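Local coordinates for K5 lyase (Enterobacteria phage k1-5, PDB 2X3H), which cleaves the heparosan (K5) capsular polysaccharide of Escherichia coli by elimination, probably as a trimeric tail spike of the phage, at residues Asn396-Ser401 with Pro423-Tyr428. Residues are numbered along the deposited sequence; the frame is centred on the assembly and turned at random.
Sequences NDLLSS and PALGQY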
loop_
_atom_site.group_PDB
_atom_site.type_symbol
_atom_site.label_atom_id
_atom_site.label_comp_id
_atom_site.label_asym_id
_atom_site.label_seq_id
_atom_site.Cartn_x
_atom_site.Cartn_y
_atom_site.Cartn_z
ATOM N N ASN A 396 -7.074 23.857 7.409
ATOM C CA ASN A 396 -8.544 23.785 7.355
ATOM C C ASN A 396 -9.107 24.080 5.958
ATOM O O ASN A 396 -10.306 23.906 5.721
ATOM C CB ASN A 396 -9.173 24.771 8.347
ATOM C CG ASN A 396 -8.835 24.456 9.796
ATOM O OD1 ASN A 396 -8.749 23.303 10.191
ATOM N ND2 ASN A 396 -8.655 25.496 10.593
ATOM N N ASP A 397 -8.242 24.507 5.040
ATOM C CA ASP A 397 -8.663 24.965 3.711
ATOM C C ASP A 397 -7.412 25.015 2.846
ATOM O O ASP A 397 -6.449 25.696 3.192
ATOM C CB ASP A 397 -9.272 26.373 3.864
ATOM C CG ASP A 397 -9.769 26.991 2.552
ATOM O OD1 ASP A 397 -9.476 26.494 1.444
ATOM O OD2 ASP A 397 -10.449 28.050 2.645
ATOM N N LEU A 398 -7.396 24.279 1.738
ATOM C CA LEU A 398 -6.189 24.241 0.920
ATOM C C LEU A 398 -5.992 25.508 0.098
ATOM O O LEU A 398 -4.980 25.643 -0.573
ATOM C CB LEU A 398 -6.167 23.012 0.010
ATOM C CG LEU A 398 -6.012 21.632 0.664
ATOM C CD1 LEU A 398 -5.599 20.637 -0.368
ATOM C CD2 LEU A 398 -5.024 21.624 1.818
ATOM N N LEU A 399 -6.946 26.437 0.180
ATOM C CA LEU A 399 -6.910 27.649 -0.638
ATOM C C LEU A 399 -6.696 28.928 0.166
ATOM O O LEU A 399 -6.526 30.002 -0.412
ATOM C CB LEU A 399 -8.174 27.755 -1.498
ATOM C CG LEU A 399 -8.351 26.630 -2.526
ATOM C CD1 LEU A 399 -9.676 26.825 -3.266
ATOM C CD2 LEU A 399 -7.175 26.595 -3.497
ATOM N N SER A 400 -6.666 28.813 1.491
ATOM C CA SER A 400 -6.540 30.008 2.328
ATOM C C SER A 400 -5.156 30.626 2.170
ATOM O O SER A 400 -5.022 31.856 2.171
ATOM C CB SER A 400 -6.856 29.711 3.796
ATOM O OG SER A 400 -6.032 28.686 4.302
ATOM N N SER A 401 -4.141 29.779 2.013
ATOM C CA SER A 401 -2.789 30.236 1.662
ATOM C C SER A 401 -2.556 30.044 0.173
ATOM O O SER A 401 -2.754 28.946 -0.338
ATOM C CB SER A 401 -1.734 29.445 2.434
ATOM O OG SER A 401 -0.424 29.740 1.959
ATOM N N PRO A 423 -10.332 15.278 0.989
ATOM C CA PRO A 423 -11.622 14.757 1.467
ATOM C C PRO A 423 -11.950 15.095 2.939
ATOM O O PRO A 423 -13.111 15.341 3.244
ATOM C CB PRO A 423 -11.511 13.242 1.229
ATOM C CG PRO A 423 -10.430 13.099 0.153
ATOM C CD PRO A 423 -9.460 14.216 0.449
ATOM N N ALA A 424 -10.959 15.125 3.839
ATOM C CA ALA A 424 -11.249 15.460 5.250
ATOM C C ALA A 424 -11.828 16.854 5.396
ATOM O O ALA A 424 -12.562 17.147 6.357
ATOM C CB ALA A 424 -10.000 15.334 6.120
ATOM N N LEU A 425 -11.473 17.723 4.451
ATOM C CA LEU A 425 -11.948 19.107 4.426
ATOM C C LEU A 425 -13.192 19.269 3.560
ATOM O O LEU A 425 -13.684 20.390 3.378
ATOM C CB LEU A 425 -10.854 20.014 3.848
ATOM C CG LEU A 425 -9.524 20.024 4.619
ATOM C CD1 LEU A 425 -8.529 21.005 3.987
ATOM C CD2 LEU A 425 -9.729 20.338 6.122
ATOM N N GLY A 426 -13.639 18.178 2.947
ATOM C CA GLY A 426 -14.765 18.255 2.023
ATOM C C GLY A 426 -14.470 19.106 0.799
ATOM O O GLY A 426 -15.389 19.665 0.206
ATOM N N GLN A 427 -13.194 19.177 0.393
ATOM C CA GLN A 427 -12.749 20.174 -0.590
ATOM C C GLN A 427 -12.263 19.518 -1.872
ATOM O O GLN A 427 -11.337 18.710 -1.840
ATOM C CB GLN A 427 -11.621 21.023 0.002
ATOM C CG GLN A 427 -11.197 22.174 -0.861
ATOM C CD GLN A 427 -10.379 23.181 -0.087
ATOM O OE1 GLN A 427 -9.700 22.829 0.882
ATOM N NE2 GLN A 427 -10.440 24.440 -0.508
ATOM N N TYR A 428 -12.891 19.886 -2.990
ATOM C CA TYR A 428 -12.613 19.285 -4.301
ATOM C C TYR A 428 -12.260 20.392 -5.283
ATOM O O TYR A 428 -13.105 21.247 -5.590
ATOM C CB TYR A 428 -13.832 18.458 -4.763
ATOM C CG TYR A 428 -14.182 17.411 -3.730
ATOM C CD1 TYR A 428 -13.494 16.202 -3.675
ATOM C CD2 TYR A 428 -15.163 17.658 -2.768
ATOM C CE1 TYR A 428 -13.776 15.256 -2.702
ATOM C CE2 TYR A 428 -15.460 16.711 -1.786
ATOM C CZ TYR A 428 -14.766 15.516 -1.755
ATOM O OH TYR A 428 -15.043 14.549 -0.792
#
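The amide of Gln427 reaches into the turn formed by Asp397-Ser400, meeting its backbone and the Asp397 carboxylate. From CB, which points toward the loop, CG lies anti to the backbone N (chi1 -173°) and the chain runs on extended, carrying CD to the turn backbone. There Gln427 OE1 accepts from Leu398 N at 2.9 Å; the N-H...O angle of 177° makes this bond nearly straight. Leu398 CB also lies 3.6 Å from Gln427 OE1. On the other branch, Gln427 NE2 donates to Asp397 OD1 at 3.0 Å, with the acceptor close to the amide plane, and Leu399 CG packs 3.6 Å from Gln427 NE2. Glu437 of a second subunit takes another hydrogen bond from NE2, so both branches are engaged and the rotation of the amide is fixed. Asp397 OD1 also accepts from Leu399 N at 2.8 Å, the two donors arriving from opposite faces of the carboxylate, while OD2 forms a salt bridge to Arg435 of the second subunit. Beside this polar grip, Leu425 CD1 lies 3.7 Å from Asp397 N, a buried amide without a partner in the model, and 4.2 Å from Leu398 CD2. The signature is an Asx turn on a type I beta turn, held by Gln427, the second residue of a G1 beta bulge with Gly426, where the parallel beta-helix ends and sheet pairing continues between subunits of the trimer.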